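Local coordinates for protein oxygen-independent coproporphyrinogen III oxidase (Escherichia coli, PDB 1OLT) that catalyses the anaerobic, S-adenosylmethionine-dependent oxidative decarboxylation of two propionate groups of coproporphyrinogen III, yielding protoporphyrinogen IX in heme biosynthesis, at residues L53-H58 with K128-N133. Numbering follows the deposited sequence.
Sequences LSLYVH and KLLREN. With SAM (S-adenosylmethionine), chain D.
Leu130 of helix 120-133 extends its two methyls to different residues of strand 53-62: CD1 meets CG2 of Val57 at 4.2 Å, tip to tip, while CD2 meets CD1 of Leu55 at 4.3 Å. Both distances are loose van der Waals spacings, and the two segments bury just 104 Å² in all. Val57 places CG2 beside its backbone N and CG1 anti to it (chi1 -177°), which leaves CG2 as the methyl that meets the helix. Trp110 of strand 105-112 touches both Val57 and Leu130, and Met324 of strand 320-324 touches both leucines, so flanking strands share this layer with Leu89 and Ile93 of helix 80-96.

Alternation along the strand sends Tyr56, which binds S-adenosylmethionine, and His58, which lines the same pocket, to the other side of the sheet. The Tyr56 ring lies flat over one adenine face, with SAM C5 3.5 Å above the ring plane, over its centre. Tyr56 OH and His58 ND1 share a 2.6 Å hydrogen bond, ND1 lying in the tyrosine ring plane; His58 NE2 is anchored to Asn72 O. Without the ring, as with an alanine at Tyr56, the adenine face and His58 ND1 would probably each lose that partner. Cofactor on the inner face and helix on the outer are characteristic of the partial beta/alpha barrel of radical SAM enzymes.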
ATOM      1  N   LEU A  53      14.219  -4.526  10.427  1.00 13.65           N
ATOM      2  CA  LEU A  53      13.025  -3.866  10.884  1.00 12.95           C
ATOM      3  C   LEU A  53      12.647  -2.788   9.891  1.00 12.77           C
ATOM      4  O   LEU A  53      13.459  -1.990   9.477  1.00 12.40           O
ATOM      5  CB  LEU A  53      13.268  -3.268  12.300  1.00 12.89           C
ATOM      6  CG  LEU A  53      12.075  -2.714  13.078  1.00 14.09           C
ATOM      7  CD1 LEU A  53      10.980  -3.685  13.278  1.00 14.62           C
ATOM      8  CD2 LEU A  53      12.508  -2.130  14.485  1.00 17.42           C
ATOM      9  N   SER A  54      11.380  -2.774   9.551  1.00 13.06           N
ATOM     10  CA  SER A  54      10.705  -1.728   8.812  1.00 13.33           C
ATOM     11  C   SER A  54       9.725  -0.994   9.748  1.00 12.33           C
ATOM     12  O   SER A  54       9.104  -1.615  10.585  1.00 12.99           O
ATOM     13  CB  SER A  54       9.938  -2.390   7.640  1.00 13.86           C
ATOM     14  OG  SER A  54       9.215  -1.366   6.926  1.00 19.06           O
ATOM     15  N   LEU A  55       9.613   0.311   9.613  1.00 11.35           N
ATOM     16  CA  LEU A  55       8.770   1.118  10.446  1.00 11.59           C
ATOM     17  C   LEU A  55       7.710   1.780   9.596  1.00 10.84           C
ATOM     18  O   LEU A  55       8.000   2.281   8.558  1.00 10.61           O
ATOM     19  CB  LEU A  55       9.603   2.191  11.172  1.00 10.52           C
ATOM     20  CG  LEU A  55      10.710   1.692  12.054  1.00 11.91           C
ATOM     21  CD1 LEU A  55      11.392   2.884  12.671  1.00 13.42           C
ATOM     22  CD2 LEU A  55      10.222   0.788  13.072  1.00 10.41           C
ATOM     23  N   TYR A  56       6.477   1.775  10.074  1.00 12.06           N
ATOM     24  CA  TYR A  56       5.367   2.523   9.471  1.00 11.57           C
ATOM     25  C   TYR A  56       4.800   3.476  10.542  1.00 12.27           C
ATOM     26  O   TYR A  56       4.561   3.046  11.651  1.00 12.16           O
ATOM     27  CB  TYR A  56       4.244   1.585   8.978  1.00 12.23           C
ATOM     28  CG  TYR A  56       3.094   2.377   8.480  1.00 10.71           C
ATOM     29  CD1 TYR A  56       3.129   2.966   7.232  1.00 16.45           C
ATOM     30  CD2 TYR A  56       1.973   2.611   9.287  1.00 13.66           C
ATOM     31  CE1 TYR A  56       2.044   3.815   6.808  1.00 14.35           C
ATOM     32  CE2 TYR A  56       0.889   3.406   8.843  1.00 12.38           C
ATOM     33  CZ  TYR A  56       0.945   3.998   7.623  1.00 13.02           C
ATOM     34  OH  TYR A  56      -0.057   4.833   7.200  1.00 12.27           O
ATOM     35  N   VAL A  57       4.613   4.760  10.204  1.00 11.08           N
ATOM     36  CA  VAL A  57       3.929   5.698  11.073  1.00 11.48           C
ATOM     37  C   VAL A  57       2.685   6.283  10.340  1.00 11.55           C
ATOM     38  O   VAL A  57       2.793   6.765   9.186  1.00 11.56           O
ATOM     39  CB  VAL A  57       4.839   6.863  11.518  1.00 11.02           C
ATOM     40  CG1 VAL A  57       4.055   7.758  12.478  1.00 13.36           C
ATOM     41  CG2 VAL A  57       6.139   6.365  12.151  1.00 14.14           C
ATOM     42  N   HIS A  58       1.519   6.165  10.968  1.00 11.77           N
ATOM     43  CA  HIS A  58       0.283   6.682  10.436  1.00 11.60           C
ATOM     44  C   HIS A  58       0.133   8.133  10.940  1.00 12.11           C
ATOM     45  O   HIS A  58       0.238   8.384  12.125  1.00 13.26           O
ATOM     46  CB  HIS A  58      -0.920   5.915  10.898  1.00 11.19           C
ATOM     47  CG  HIS A  58      -2.086   6.084   9.981  1.00 12.69           C
ATOM     48  ND1 HIS A  58      -2.110   5.522   8.725  1.00 13.35           N
ATOM     49  CD2 HIS A  58      -3.261   6.752  10.128  1.00 13.81           C
ATOM     50  CE1 HIS A  58      -3.273   5.814   8.150  1.00 15.04           C
ATOM     51  NE2 HIS A  58      -3.985   6.558   8.983  1.00 12.18           N
ATOM     52  N   LYS A 128      13.418  12.883  14.590  0.50 12.99           N
ATOM     53  CA  LYS A 128      14.379  12.870  15.684  0.50 13.01           C
ATOM     54  C   LYS A 128      13.998  11.812  16.719  0.50 13.47           C
ATOM     55  O   LYS A 128      14.864  11.064  17.191  0.50 13.34           O
ATOM     56  CB  LYS A 128      14.507  14.280  16.321  0.50 12.70           C
ATOM     57  CG  LYS A 128      15.448  14.375  17.548  0.50 13.14           C
ATOM     58  CD  LYS A 128      15.448  15.794  18.177  0.50 12.54           C
ATOM     59  CE  LYS A 128      16.411  15.886  19.371  0.50 13.49           C
ATOM     60  NZ  LYS A 128      17.185  17.178  19.329  0.50 14.83           N
ATOM     61  N   LEU A 129      12.717  11.710  17.049  1.00 14.11           N
ATOM     62  CA  LEU A 129      12.248  10.650  17.969  1.00 14.51           C
ATOM     63  C   LEU A 129      12.573   9.240  17.416  1.00 13.78           C
ATOM     64  O   LEU A 129      12.987   8.346  18.148  1.00 13.89           O
ATOM     65  CB  LEU A 129      10.743  10.715  18.153  1.00 14.86           C
ATOM     66  CG  LEU A 129      10.252  11.816  19.076  1.00 17.03           C
ATOM     67  CD1 LEU A 129       8.762  11.928  18.914  1.00 15.22           C
ATOM     68  CD2 LEU A 129      10.655  11.493  20.494  1.00 18.45           C
ATOM     69  N   LEU A 130      12.379   9.077  16.128  1.00 12.93           N
ATOM     70  CA  LEU A 130      12.565   7.773  15.457  1.00 12.08           C
ATOM     71  C   LEU A 130      14.063   7.447  15.433  1.00 12.61           C
ATOM     72  O   LEU A 130      14.430   6.335  15.788  1.00 12.33           O
ATOM     73  CB  LEU A 130      11.945   7.805  14.035  1.00 11.32           C
ATOM     74  CG  LEU A 130      10.440   7.799  14.028  1.00 10.41           C
ATOM     75  CD1 LEU A 130       9.879   8.158  12.657  1.00 12.45           C
ATOM     76  CD2 LEU A 130       9.860   6.461  14.559  1.00 12.81           C
ATOM     77  N   ARG A 131      14.912   8.397  14.999  1.00 12.69           N
ATOM     78  CA  ARG A 131      16.360   8.209  14.858  1.00 14.03           C
ATOM     79  C   ARG A 131      17.040   7.975  16.191  1.00 14.00           C
ATOM     80  O   ARG A 131      18.008   7.275  16.241  1.00 12.11           O
ATOM     81  CB  ARG A 131      17.110   9.435  14.238  1.00 14.66           C
ATOM     82  CG  ARG A 131      16.820   9.576  12.747  1.00 19.48           C
ATOM     83  CD  ARG A 131      17.756  10.521  11.971  1.00 22.34           C
ATOM     84  NE  ARG A 131      17.301  10.626  10.565  1.00 25.94           N
ATOM     85  CZ  ARG A 131      17.609   9.794   9.539  1.00 27.82           C
ATOM     86  NH1 ARG A 131      18.394   8.704   9.671  1.00 26.55           N
ATOM     87  NH2 ARG A 131      17.106  10.083   8.343  1.00 29.36           N
ATOM     88  N   GLU A 132      16.546   8.601  17.236  1.00 13.31           N
ATOM     89  CA  GLU A 132      17.159   8.429  18.534  1.00 15.11           C
ATOM     90  C   GLU A 132      16.682   7.197  19.232  1.00 14.18           C
ATOM     91  O   GLU A 132      17.310   6.805  20.179  1.00 14.69           O
ATOM     92  CB  GLU A 132      16.907   9.660  19.433  1.00 16.07           C
ATOM     93  CG  GLU A 132      17.728  10.829  18.901  1.00 20.35           C
ATOM     94  CD  GLU A 132      17.634  12.075  19.780  1.00 25.82           C
ATOM     95  OE1 GLU A 132      16.683  12.164  20.606  1.00 26.66           O
ATOM     96  OE2 GLU A 132      18.499  12.953  19.568  1.00 27.25           O
ATOM     97  N   ASN A 133      15.578   6.591  18.806  1.00 12.02           N
ATOM     98  CA  ASN A 133      15.062   5.418  19.496  1.00 12.60           C
ATOM     99  C   ASN A 133      15.186   4.089  18.745  1.00 12.75           C
ATOM    100  O   ASN A 133      14.995   3.044  19.346  1.00 12.20           O
ATOM    101  CB  ASN A 133      13.613   5.652  19.908  1.00 12.24           C
ATOM    102  CG  ASN A 133      13.541   6.562  21.105  1.00 15.04           C
ATOM    103  OD1 ASN A 133      13.845   6.126  22.167  1.00 15.98           O
ATOM    104  ND2 ASN A 133      13.205   7.870  20.904  1.00  7.54           N
TER
HETATM  105  N   SAM D 502      -5.714   1.693   1.008  0.50 41.71           N
HETATM  106  CA  SAM D 502      -5.950   2.422  -0.252  0.50 42.04           C
HETATM  107  C   SAM D 502      -7.138   1.831  -1.041  0.50 42.53           C
HETATM  108  O   SAM D 502      -8.145   2.490  -1.367  0.50 41.57           O
HETATM  109  OXT SAM D 502      -7.190   0.636  -1.401  0.50 43.94           O
HETATM  110  CB  SAM D 502      -4.655   2.452  -1.106  0.50 42.27           C
HETATM  111  CG  SAM D 502      -3.471   3.283  -0.516  0.50 40.26           C
HETATM  112  SD  SAM D 502      -2.089   2.287   0.140  0.50 38.02           S
HETATM  113  CE  SAM D 502      -0.909   2.316  -1.257  0.50 35.01           C
HETATM  114  C5' SAM D 502      -1.129   3.255   1.365  1.00 32.45           C
HETATM  115  C4' SAM D 502      -1.966   3.613   2.582  1.00 25.07           C
HETATM  116  O4' SAM D 502      -2.249   2.392   3.249  1.00 21.03           O
HETATM  117  C3' SAM D 502      -1.245   4.480   3.620  1.00 21.84           C
HETATM  118  O3' SAM D 502      -1.198   5.839   3.224  1.00 20.80           O
HETATM  119  C2' SAM D 502      -2.060   4.141   4.838  1.00 17.43           C
HETATM  120  O2' SAM D 502      -3.305   4.783   4.776  1.00 16.27           O
HETATM  121  C1' SAM D 502      -2.272   2.626   4.670  1.00 19.93           C
HETATM  122  N9  SAM D 502      -1.212   1.842   5.279  1.00 17.77           N
HETATM  123  C8  SAM D 502      -0.015   1.518   4.746  1.00 19.91           C
HETATM  124  N7  SAM D 502       0.699   0.777   5.682  1.00 18.36           N
HETATM  125  C5  SAM D 502      -0.036   0.649   6.756  1.00 18.31           C
HETATM  126  C6  SAM D 502       0.184   0.036   7.958  1.00 19.98           C
HETATM  127  N6  SAM D 502       1.283  -0.642   8.243  1.00 21.89           N
HETATM  128  N1  SAM D 502      -0.800   0.118   8.876  1.00 18.39           N
HETATM  129  C2  SAM D 502      -1.946   0.774   8.630  1.00 18.22           C
HETATM  130  N3  SAM D 502      -2.167   1.403   7.467  1.00 18.34           N
HETATM  131  C4  SAM D 502      -1.223   1.329   6.540  1.00 18.77           C